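Local coordinates for enterobactin synthetase component F-related protein (Vibrio cholerae serotype O1, PDB 4OXI), which binds glycyl-adenosine-5'-phosphate as an adenylation domain and probably activates glycine with ATP for a lipopolysaccharide modification that confers antimicrobial peptide resistance, at residues A68-Q73 and C282-P287; L161-I166 and Q184-H189; H214-I219 and R231-Y236; V513-T518 and R543-E548. One frame throughout, in Å; residues are numbered along the deposited sequence.

Contact 1 (A68-Q73 and C282-P287); sequences ALWVKQ and CLYVVP
Trp-70 N donates to Leu-283 O at 2.7 Å in a nearly straight bond running along the C=O axis, and the same oxygen also receives a CA-H...O contact from Leu-69 CA at 3.4 Å. Two more backbone bonds continue the parallel pairing. Leu-283 N reaches Ala-68 O from above the carbonyl plane, whereas Val-285 N meets Trp-70 O almost head-on. Beyond the last of them a water takes over, accepting from Lys-72 N and donating to Val-285 O.

The two segments form the central pair of a mixed four-stranded sheet, with strand 74-77 outside one and strand 257-260 outside the other. Toward strand 74-77, Ala-68 and Leu-69 both pair with Tyr-76, a classic beta bulge.

On one face, Trp-70 CB sits over the Tyr-284 ring, 3.8 Å from its centroid, as a CH-pi contact. The indole is slid away: its five-membered ring and the Tyr-284 ring have centroids 5.1 Å apart and planes at 22°, so they barely overlap. With Trp-70 CG opposite the backbone N (chi1 180°), the six-membered ring extends toward the next residue of the partner strand, and CZ3 comes edge-on to Val-285 O at 3.4 Å. Such broad rings suit this face, where His-301 meets both of them.

Smaller branched side chains fill the other face. Leu-69 CD1 touches Val-285 CG2 at 3.8 Å and Leu-283 CD2 at 4.1 Å, and Tyr-111 of helix 108-119 packs on both Leu-69 and Val-285.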
# COMPACT_ATOMS: atom_id res chain seq x y z
N ALA A 68 3.42 0.05 21.96
CA ALA A 68 2.93 0.61 20.69
C ALA A 68 3.40 -0.17 19.47
O ALA A 68 2.71 -0.24 18.45
CB ALA A 68 3.34 2.07 20.54
N LEU A 69 4.59 -0.75 19.58
CA LEU A 69 5.25 -1.38 18.44
C LEU A 69 6.05 -2.60 18.87
O LEU A 69 6.85 -2.53 19.83
CB LEU A 69 6.20 -0.36 17.78
CG LEU A 69 6.95 -0.82 16.52
CD1 LEU A 69 5.99 -1.00 15.35
CD2 LEU A 69 8.06 0.16 16.13
N TRP A 70 5.86 -3.71 18.17
CA TRP A 70 6.79 -4.84 18.31
C TRP A 70 7.50 -5.03 16.97
O TRP A 70 6.84 -5.11 15.93
CB TRP A 70 6.05 -6.11 18.69
CG TRP A 70 6.95 -7.33 18.84
CD1 TRP A 70 7.51 -7.80 20.00
CD2 TRP A 70 7.39 -8.21 17.80
NE1 TRP A 70 8.26 -8.92 19.74
CE2 TRP A 70 8.21 -9.20 18.40
CE3 TRP A 70 7.16 -8.28 16.41
CZ2 TRP A 70 8.82 -10.23 17.66
CZ3 TRP A 70 7.76 -9.29 15.68
CH2 TRP A 70 8.59 -10.26 16.31
N VAL A 71 8.83 -5.10 16.99
CA VAL A 71 9.61 -5.33 15.77
C VAL A 71 10.96 -5.99 16.10
O VAL A 71 11.72 -5.52 16.95
CB VAL A 71 9.82 -4.00 14.96
CG1 VAL A 71 10.57 -2.95 15.78
CG2 VAL A 71 10.56 -4.27 13.64
N LYS A 72 11.25 -7.10 15.42
CA LYS A 72 12.52 -7.83 15.65
C LYS A 72 12.80 -8.06 17.12
O LYS A 72 13.81 -7.60 17.64
CB LYS A 72 13.71 -7.06 15.04
CG LYS A 72 13.65 -6.93 13.50
CD LYS A 72 14.83 -6.09 13.01
CE LYS A 72 14.74 -5.86 11.53
NZ LYS A 72 15.85 -4.98 11.09
N GLN A 73 11.87 -8.73 17.80
CA GLN A 73 12.06 -9.16 19.17
C GLN A 73 12.16 -8.01 20.20
O GLN A 73 12.51 -8.25 21.36
CB GLN A 73 13.27 -10.10 19.27
CG GLN A 73 13.20 -11.06 20.43
CD GLN A 73 14.15 -12.22 20.27
OE1 GLN A 73 13.72 -13.38 20.29
NE2 GLN A 73 15.44 -11.93 20.10
N CYS A 282 -1.17 -2.29 19.83
CA CYS A 282 0.22 -2.61 19.53
C CYS A 282 0.36 -3.16 18.12
O CYS A 282 -0.36 -4.11 17.73
CB CYS A 282 0.83 -3.60 20.53
SG CYS A 282 2.68 -3.75 20.35
N LEU A 283 1.26 -2.56 17.36
CA LEU A 283 1.52 -2.95 15.98
C LEU A 283 2.63 -4.00 15.97
O LEU A 283 3.69 -3.79 16.56
CB LEU A 283 1.92 -1.73 15.14
CG LEU A 283 2.08 -1.86 13.63
CD1 LEU A 283 0.75 -2.17 12.96
CD2 LEU A 283 2.68 -0.59 13.03
N TYR A 284 2.39 -5.14 15.33
CA TYR A 284 3.41 -6.18 15.23
C TYR A 284 3.96 -6.27 13.81
O TYR A 284 3.25 -6.67 12.88
CB TYR A 284 2.85 -7.54 15.69
CG TYR A 284 2.74 -7.67 17.20
CD1 TYR A 284 3.63 -8.46 17.92
CD2 TYR A 284 1.75 -6.98 17.91
CE1 TYR A 284 3.54 -8.57 19.30
CE2 TYR A 284 1.65 -7.08 19.30
CZ TYR A 284 2.55 -7.89 19.98
OH TYR A 284 2.46 -8.01 21.35
N VAL A 285 5.22 -5.89 13.64
CA VAL A 285 5.84 -5.92 12.32
C VAL A 285 6.21 -7.35 11.90
O VAL A 285 6.98 -8.02 12.59
CB VAL A 285 7.10 -5.04 12.30
CG1 VAL A 285 7.81 -5.14 10.95
CG2 VAL A 285 6.69 -3.60 12.61
N VAL A 286 5.67 -7.81 10.78
CA VAL A 286 5.98 -9.16 10.30
C VAL A 286 7.37 -9.17 9.68
O VAL A 286 7.61 -8.51 8.67
CB VAL A 286 4.97 -9.63 9.25
CG1 VAL A 286 5.37 -11.00 8.69
CG2 VAL A 286 3.56 -9.69 9.87
N PRO A 287 8.30 -9.93 10.29
CA PRO A 287 9.67 -10.04 9.77
C PRO A 287 9.63 -10.57 8.34
O PRO A 287 8.75 -11.37 8.03
CB PRO A 287 10.32 -11.08 10.69
CG PRO A 287 9.46 -11.12 11.91
CD PRO A 287 8.07 -10.81 11.44
O HOH W 1 9.84 -7.83 13.13

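Contact 2 (L161-I166 and Q184-H189); sequences LLETCI and QQYPQH
This is a helix end packed against a turn: Leu-162, in the last part of helix 155-164, inserts between the rings of Tyr-186 and His-189. Those rings sit at the two ends of a type I beta turn, closed by His-189 N bonding to Tyr-186 O at 3.0 Å. The turn links helix 180-185 to strand 190-193, an outermost strand of a five-stranded parallel sheet, so the contact lies at the periphery of an alpha/beta layer.

Leucine suits the place because its branches can serve two rings at once. Its CB lies over the centre of the Tyr-186 ring, 3.8 Å from the centroid and only 5° off the normal, while CD1 touches Tyr-186 CD2. The other methyl, CD2, covers a face of the His-189 imidazole, 3.6 Å from that centroid. Leu-162 CG stands beside its own backbone N (chi1 -66°), which sends the fork toward the turn.

Both rings are also held by polar bonds. Tyr-186 OH is hydrogen-bonded to Ser-159 OG, about one turn before Leu-162 on helix 155-164; Glu-163 OE1 merely lies alongside, near the ring plane. His-189 is held at both nitrogens: ND1 accepts from Leu-169 N, and NE2 donates to Leu-162 O at 3.0 Å, on a lone pair of this carbonyl near the helix end. This is consistent with a neutral imidazole protonated at NE2. A water also donates to Leu-162 O and to Cys-165 O, at 2.8 Å each, and accepts from Gln-188 NE2.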
# COMPACT_ATOMS: atom_id res chain seq x y z
N LEU A 161 24.07 4.60 -3.49
CA LEU A 161 23.34 5.81 -3.85
C LEU A 161 24.23 7.03 -3.70
O LEU A 161 24.27 7.88 -4.57
CB LEU A 161 22.09 5.99 -2.98
CG LEU A 161 21.26 7.24 -3.28
CD1 LEU A 161 20.77 7.17 -4.71
CD2 LEU A 161 20.08 7.41 -2.31
N LEU A 162 24.93 7.12 -2.57
CA LEU A 162 25.73 8.31 -2.28
C LEU A 162 26.86 8.44 -3.29
O LEU A 162 27.26 9.54 -3.65
CB LEU A 162 26.29 8.24 -0.86
CG LEU A 162 25.22 8.31 0.24
CD1 LEU A 162 25.86 8.31 1.60
CD2 LEU A 162 24.36 9.54 0.05
N GLU A 163 27.35 7.30 -3.74
CA GLU A 163 28.45 7.28 -4.70
C GLU A 163 28.09 7.99 -6.00
O GLU A 163 28.93 8.68 -6.58
CB GLU A 163 28.89 5.84 -4.98
CG GLU A 163 29.93 5.72 -6.09
CD GLU A 163 31.34 6.08 -5.64
OE1 GLU A 163 31.51 6.59 -4.51
OE2 GLU A 163 32.29 5.85 -6.43
N THR A 164 26.86 7.85 -6.48
CA THR A 164 26.54 8.43 -7.79
C THR A 164 25.72 9.72 -7.75
O THR A 164 25.80 10.53 -8.68
CB THR A 164 25.84 7.44 -8.72
OG1 THR A 164 24.62 7.01 -8.12
CG2 THR A 164 26.73 6.24 -8.97
N CYS A 165 24.91 9.89 -6.71
CA CYS A 165 24.11 11.12 -6.58
C CYS A 165 25.04 12.34 -6.45
O CYS A 165 25.89 12.39 -5.56
CB CYS A 165 23.15 11.01 -5.39
SG CYS A 165 21.97 12.38 -5.31
N ILE A 166 24.89 13.31 -7.35
CA ILE A 166 25.74 14.51 -7.30
C ILE A 166 25.23 15.56 -6.31
O ILE A 166 26.02 16.22 -5.61
CB ILE A 166 25.91 15.16 -8.67
CG1 ILE A 166 26.31 14.13 -9.72
CG2 ILE A 166 26.95 16.27 -8.60
CD1 ILE A 166 27.71 13.57 -9.51
N GLN A 184 32.69 10.31 6.71
CA GLN A 184 34.05 10.65 6.30
C GLN A 184 34.23 10.37 4.83
O GLN A 184 34.88 11.12 4.11
CB GLN A 184 35.07 9.81 7.09
CG GLN A 184 35.11 10.09 8.59
CD GLN A 184 35.48 11.53 8.90
OE1 GLN A 184 36.13 12.21 8.10
NE2 GLN A 184 35.06 12.01 10.06
N GLN A 185 33.63 9.28 4.37
CA GLN A 185 33.76 8.90 2.98
C GLN A 185 32.98 9.82 2.04
O GLN A 185 33.40 10.04 0.90
CB GLN A 185 33.36 7.44 2.78
CG GLN A 185 33.45 6.97 1.34
CD GLN A 185 32.99 5.53 1.17
OE1 GLN A 185 32.58 4.87 2.14
NE2 GLN A 185 33.05 5.03 -0.06
N TYR A 186 31.85 10.36 2.49
CA TYR A 186 31.02 11.19 1.59
C TYR A 186 30.75 12.60 2.12
O TYR A 186 29.63 12.92 2.52
CB TYR A 186 29.69 10.49 1.29
CG TYR A 186 29.84 9.16 0.59
CD1 TYR A 186 30.21 9.10 -0.75
CD2 TYR A 186 29.61 7.97 1.26
CE1 TYR A 186 30.36 7.89 -1.39
CE2 TYR A 186 29.76 6.75 0.62
CZ TYR A 186 30.13 6.72 -0.70
OH TYR A 186 30.29 5.52 -1.34
N PRO A 187 31.78 13.47 2.08
CA PRO A 187 31.57 14.82 2.61
C PRO A 187 30.68 15.64 1.69
O PRO A 187 30.21 16.70 2.08
CB PRO A 187 32.98 15.41 2.65
CG PRO A 187 33.70 14.71 1.54
CD PRO A 187 33.13 13.31 1.50
N GLN A 188 30.45 15.15 0.47
CA GLN A 188 29.55 15.84 -0.45
C GLN A 188 28.09 15.62 -0.05
O GLN A 188 27.17 16.22 -0.63
CB GLN A 188 29.80 15.41 -1.90
CG GLN A 188 29.41 13.98 -2.25
CD GLN A 188 30.52 12.96 -1.94
OE1 GLN A 188 31.23 13.09 -0.94
NE2 GLN A 188 30.66 11.95 -2.80
N HIS A 189 27.88 14.76 0.95
CA HIS A 189 26.55 14.58 1.52
C HIS A 189 26.63 14.91 3.00
O HIS A 189 27.73 15.04 3.55
CB HIS A 189 26.07 13.14 1.30
CG HIS A 189 25.97 12.76 -0.14
ND1 HIS A 189 25.09 13.37 -1.02
CD2 HIS A 189 26.64 11.84 -0.87
CE1 HIS A 189 25.23 12.84 -2.22
NE2 HIS A 189 26.17 11.91 -2.16
O HOH W 2 28.52 11.72 -4.89

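Contact 3 (H214-I219 and R231-Y236); sequences HEYAYI and RIAVSY
Val-234 and Tyr-236 lose the most surface here, chiefly beside Tyr-218 and Ala-217, followed by Ala-233, which meets Tyr-216. Val-234 CB lies over the Tyr-218 ring, offset toward the rim and 3.5 Å from CZ, with both methyls reaching the hydroxyl end. Tyr-218 CG stands between its backbone N and carbonyl carbon (chi1 60°), and this swings the ring across to the valine.

The Tyr-236 ring carries Ala-217 CB almost exactly over its centre, 3.6 Å from the centroid; the ring is fixed at its far end by a hydrogen bond from OH to Met-122 O. Ala-233 CB likewise sits 3.4 Å from the centroid of the Tyr-216 ring. At both places a lone methyl is small enough for an aromatic face to lie close over the backbone.

Val-234 O accepts from Ala-217 N at 2.7 Å and, weakly, from Tyr-218 N at 3.4 Å, the mark of a classic beta bulge. Beyond it, Tyr-236 N bonds to Glu-215 O at 3.0 Å, while Ser-235, the N-cap of helix 236-249, caps a backbone N of its first turn with its side chain; OG is also hydrogen-bonded to Ser-237 OG and to a water.

Together the segments make a bulged antiparallel hairpin whose connecting loop bears the Ser/Thr/Gly-rich signature of adenylate-forming enzymes, which in relatives holds the ATP phosphates. The Ile-232 side chain is about 6 Å from the bound glycyl-adenosine-5'-phosphate.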
# COMPACT_ATOMS: atom_id res chain seq x y z
N HIS A 214 -4.60 19.78 3.52
CA HIS A 214 -4.38 19.49 2.11
C HIS A 214 -2.94 19.23 1.73
O HIS A 214 -2.66 18.84 0.60
CB HIS A 214 -5.00 20.58 1.24
CG HIS A 214 -6.49 20.65 1.37
ND1 HIS A 214 -7.29 19.54 1.17
CD2 HIS A 214 -7.31 21.66 1.73
CE1 HIS A 214 -8.55 19.87 1.39
NE2 HIS A 214 -8.59 21.15 1.72
N GLU A 215 -2.03 19.42 2.68
CA GLU A 215 -0.65 18.98 2.51
C GLU A 215 -0.60 17.46 2.32
O GLU A 215 -1.48 16.73 2.78
CB GLU A 215 0.18 19.41 3.73
CG GLU A 215 1.64 19.02 3.68
CD GLU A 215 2.37 19.64 2.51
OE1 GLU A 215 2.81 20.80 2.65
OE2 GLU A 215 2.51 18.96 1.45
N TYR A 216 0.41 16.96 1.62
CA TYR A 216 0.53 15.53 1.40
C TYR A 216 1.07 14.82 2.64
O TYR A 216 2.07 15.25 3.24
CB TYR A 216 1.48 15.27 0.24
CG TYR A 216 1.03 15.87 -1.08
CD1 TYR A 216 -0.31 15.87 -1.46
CD2 TYR A 216 1.96 16.41 -1.96
CE1 TYR A 216 -0.72 16.41 -2.68
CE2 TYR A 216 1.56 16.96 -3.18
CZ TYR A 216 0.23 16.95 -3.54
OH TYR A 216 -0.16 17.47 -4.74
N ALA A 217 0.43 13.71 3.03
CA ALA A 217 0.90 12.90 4.15
C ALA A 217 1.92 11.86 3.68
O ALA A 217 2.91 11.58 4.38
CB ALA A 217 -0.28 12.21 4.86
N TYR A 218 1.69 11.29 2.50
CA TYR A 218 2.66 10.35 1.93
C TYR A 218 2.54 10.31 0.43
O TYR A 218 1.51 10.67 -0.13
CB TYR A 218 2.49 8.93 2.51
CG TYR A 218 1.13 8.29 2.28
CD1 TYR A 218 0.89 7.50 1.15
CD2 TYR A 218 0.10 8.45 3.19
CE1 TYR A 218 -0.35 6.91 0.95
CE2 TYR A 218 -1.15 7.85 2.99
CZ TYR A 218 -1.36 7.09 1.87
OH TYR A 218 -2.59 6.51 1.67
N ILE A 219 3.60 9.87 -0.24
CA ILE A 219 3.54 9.71 -1.69
C ILE A 219 3.91 8.29 -2.08
O ILE A 219 5.01 7.81 -1.77
CB ILE A 219 4.51 10.68 -2.40
CG1 ILE A 219 4.19 12.13 -2.00
CG2 ILE A 219 4.46 10.46 -3.90
CD1 ILE A 219 5.29 13.13 -2.40
N ARG A 231 3.00 8.53 -9.80
CA ARG A 231 3.06 8.83 -8.39
C ARG A 231 1.77 9.40 -7.84
O ARG A 231 1.08 10.20 -8.50
CB ARG A 231 4.26 9.70 -8.07
CG ARG A 231 5.43 8.83 -7.65
CD ARG A 231 6.73 9.51 -7.82
NE ARG A 231 7.07 9.61 -9.22
CZ ARG A 231 8.05 8.91 -9.79
NH1 ARG A 231 8.76 8.05 -9.06
NH2 ARG A 231 8.30 9.07 -11.09
N ILE A 232 1.43 8.97 -6.63
CA ILE A 232 0.15 9.28 -6.04
C ILE A 232 0.39 9.90 -4.68
O ILE A 232 0.87 9.23 -3.76
CB ILE A 232 -0.66 7.99 -5.89
CG1 ILE A 232 -0.97 7.40 -7.26
CG2 ILE A 232 -1.93 8.25 -5.11
CD1 ILE A 232 -1.47 5.97 -7.19
N ALA A 233 0.08 11.19 -4.57
CA ALA A 233 0.27 11.91 -3.34
C ALA A 233 -1.06 11.97 -2.59
O ALA A 233 -2.04 12.50 -3.11
CB ALA A 233 0.80 13.31 -3.62
N VAL A 234 -1.09 11.42 -1.38
CA VAL A 234 -2.29 11.31 -0.58
C VAL A 234 -2.25 12.37 0.52
O VAL A 234 -1.27 12.48 1.27
CB VAL A 234 -2.39 9.90 0.05
CG1 VAL A 234 -3.55 9.81 1.04
CG2 VAL A 234 -2.53 8.84 -1.04
N SER A 235 -3.30 13.18 0.62
CA SER A 235 -3.30 14.32 1.55
C SER A 235 -3.65 13.89 2.95
O SER A 235 -4.14 12.78 3.16
CB SER A 235 -4.33 15.35 1.11
OG SER A 235 -5.62 14.82 1.32
N TYR A 236 -3.43 14.77 3.92
CA TYR A 236 -3.90 14.48 5.28
C TYR A 236 -5.41 14.29 5.34
O TYR A 236 -5.88 13.39 6.02
CB TYR A 236 -3.41 15.54 6.29
CG TYR A 236 -1.98 15.30 6.69
CD1 TYR A 236 -1.67 14.45 7.74
CD2 TYR A 236 -0.93 15.89 5.99
CE1 TYR A 236 -0.36 14.21 8.11
CE2 TYR A 236 0.39 15.66 6.35
CZ TYR A 236 0.66 14.81 7.42
OH TYR A 236 1.97 14.56 7.78
O HOH W 3 -7.30 16.42 -0.07

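Contact 4 (V513-T518 and R543-E548); sequences VAFVDT and RWYAIE
Phe-515 and Tyr-545 point the same way from neighbouring strands and lie side by side, their planes inclined by 22°. The rings are slid apart, with centroids 5.1 Å from each other, so the closest touch is between the rim of the phenylalanine ring and the stem of the tyrosine, which stands above the ring plane: Phe-515 CD1 to Tyr-545 CB, 3.5 Å. The same CD1 also meets Ile-547 CG2 at 3.9 Å, where the two side chains cross obliquely. Further along this face Val-513 CG1 rests on Arg-543 CB at 3.6 Å; the arginine chain then extends outward, and its NH1 donates to Tyr-545 OH at 2.9 Å. A long aliphatic chain with a polar tip suits such an edge position, covering the valine while keeping its charge outside.

The reverse face carries Ala-514 and Trp-544. Ala-514 CB lies over a face of the indole, offset toward the rim and 3.8 Å from CE3; its small size lets the broad ring lie close to the sheet. Backbone bonds hold the strands in parallel register, among them Ala-514 N to Arg-543 O and Val-516 N to Tyr-545 O, each 2.8 Å.

The unit is a beta-alpha-beta crossover through helix 524-531. That helix packs on the face of Val-516 and Trp-544, helix 560-568 covers Val-513, Phe-515 and Tyr-545 on the other, and strand 496-500 runs antiparallel on the far side of strand 512-516.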
# COMPACT_ATOMS: atom_id res chain seq x y z
N VAL A 513 5.29 -15.01 -17.26
CA VAL A 513 6.18 -15.61 -18.24
C VAL A 513 6.18 -14.78 -19.52
O VAL A 513 5.20 -14.09 -19.82
CB VAL A 513 5.84 -17.10 -18.56
CG1 VAL A 513 5.80 -17.94 -17.29
CG2 VAL A 513 4.54 -17.20 -19.29
N ALA A 514 7.28 -14.84 -20.27
CA ALA A 514 7.38 -14.05 -21.49
C ALA A 514 7.38 -14.94 -22.75
O ALA A 514 8.04 -15.98 -22.77
CB ALA A 514 8.61 -13.17 -21.44
N PHE A 515 6.64 -14.52 -23.77
CA PHE A 515 6.72 -15.12 -25.10
C PHE A 515 7.31 -14.10 -26.06
O PHE A 515 6.84 -12.96 -26.14
CB PHE A 515 5.34 -15.52 -25.62
CG PHE A 515 4.71 -16.64 -24.86
CD1 PHE A 515 4.84 -17.95 -25.29
CD2 PHE A 515 3.98 -16.39 -23.70
CE1 PHE A 515 4.27 -19.00 -24.59
CE2 PHE A 515 3.40 -17.44 -22.98
CZ PHE A 515 3.54 -18.74 -23.44
N VAL A 516 8.36 -14.50 -26.77
CA VAL A 516 8.94 -13.64 -27.79
C VAL A 516 8.90 -14.37 -29.13
O VAL A 516 8.73 -15.58 -29.17
CB VAL A 516 10.38 -13.26 -27.45
CG1 VAL A 516 10.43 -12.53 -26.10
CG2 VAL A 516 11.27 -14.51 -27.42
N ASP A 517 9.02 -13.63 -30.22
CA ASP A 517 8.98 -14.26 -31.52
C ASP A 517 10.24 -15.11 -31.77
O ASP A 517 11.19 -15.08 -30.97
CB ASP A 517 8.79 -13.21 -32.62
CG ASP A 517 9.92 -12.20 -32.66
OD1 ASP A 517 11.08 -12.62 -32.82
OD2 ASP A 517 9.63 -10.99 -32.53
N THR A 518 10.24 -15.85 -32.87
CA THR A 518 11.33 -16.78 -33.19
C THR A 518 12.44 -16.14 -34.03
O THR A 518 13.39 -16.82 -34.42
CB THR A 518 10.78 -18.00 -33.95
OG1 THR A 518 9.93 -17.55 -35.01
CG2 THR A 518 9.98 -18.90 -33.01
N ARG A 543 9.92 -17.50 -16.83
CA ARG A 543 10.06 -18.42 -17.95
C ARG A 543 9.92 -17.68 -19.26
O ARG A 543 9.09 -16.77 -19.38
CB ARG A 543 9.00 -19.52 -17.88
CG ARG A 543 9.18 -20.52 -16.77
CD ARG A 543 7.93 -21.37 -16.65
NE ARG A 543 8.15 -22.56 -15.83
CZ ARG A 543 8.30 -23.78 -16.33
NH1 ARG A 543 8.25 -23.98 -17.64
NH2 ARG A 543 8.50 -24.80 -15.51
N TRP A 544 10.72 -18.08 -20.23
CA TRP A 544 10.80 -17.42 -21.52
C TRP A 544 10.55 -18.43 -22.63
O TRP A 544 11.11 -19.52 -22.61
CB TRP A 544 12.18 -16.79 -21.68
CG TRP A 544 12.46 -15.82 -20.60
CD1 TRP A 544 12.71 -16.10 -19.29
CD2 TRP A 544 12.54 -14.39 -20.73
NE1 TRP A 544 12.92 -14.93 -18.59
CE2 TRP A 544 12.82 -13.87 -19.45
CE3 TRP A 544 12.40 -13.51 -21.80
CZ2 TRP A 544 12.97 -12.50 -19.22
CZ3 TRP A 544 12.55 -12.15 -21.57
CH2 TRP A 544 12.83 -11.66 -20.30
N TYR A 545 9.69 -18.08 -23.58
CA TYR A 545 9.37 -18.96 -24.70
C TYR A 545 9.56 -18.23 -26.02
O TYR A 545 9.17 -17.06 -26.17
CB TYR A 545 7.94 -19.50 -24.58
CG TYR A 545 7.68 -20.30 -23.31
CD1 TYR A 545 7.75 -21.69 -23.32
CD2 TYR A 545 7.36 -19.68 -22.11
CE1 TYR A 545 7.51 -22.44 -22.17
CE2 TYR A 545 7.13 -20.41 -20.95
CZ TYR A 545 7.21 -21.80 -20.99
OH TYR A 545 6.99 -22.54 -19.86
N ALA A 546 10.22 -18.90 -26.97
CA ALA A 546 10.28 -18.42 -28.35
C ALA A 546 9.18 -19.16 -29.11
O ALA A 546 9.21 -20.39 -29.24
CB ALA A 546 11.65 -18.71 -28.97
N ILE A 547 8.18 -18.41 -29.58
CA ILE A 547 7.00 -19.02 -30.17
C ILE A 547 6.77 -18.42 -31.55
O ILE A 547 6.99 -17.23 -31.76
CB ILE A 547 5.76 -18.86 -29.24
CG1 ILE A 547 4.60 -19.75 -29.69
CG2 ILE A 547 5.32 -17.40 -29.15
CD1 ILE A 547 3.42 -19.76 -28.73
N GLU A 548 6.36 -19.26 -32.50
CA GLU A 548 6.21 -18.82 -33.89
C GLU A 548 5.14 -17.75 -34.05
O GLU A 548 5.38 -16.73 -34.71
CB GLU A 548 5.91 -20.01 -34.82
CG GLU A 548 7.06 -20.98 -34.95
CD GLU A 548 6.94 -21.95 -36.13
OE1 GLU A 548 7.93 -22.67 -36.40
OE2 GLU A 548 5.87 -21.99 -36.78
O HOH W 4 7.92 -15.54 -34.54

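Overall arrangement
Contacts 1, 2 and 3 all belong to the AMP-binding part of the chain, and the pairing of strands 67-71 and 282-285 in contact 1 closes a chain loop that contains the other two. Contact 3 is the most central of the four and has the ligand close by. Its nearest atoms are about 14 Å from contact 1 and about 13 Å from contact 2, and contacts 1 and 2 are about 19 Å apart at their nearest atoms, so the three do not touch. Contact 4 follows later in the chain, its centre 41 to 44 Å from the other centres. In related adenylate-forming enzymes the smaller C-terminal domain rotates against the larger one during the reaction cycle, and the same is probable here.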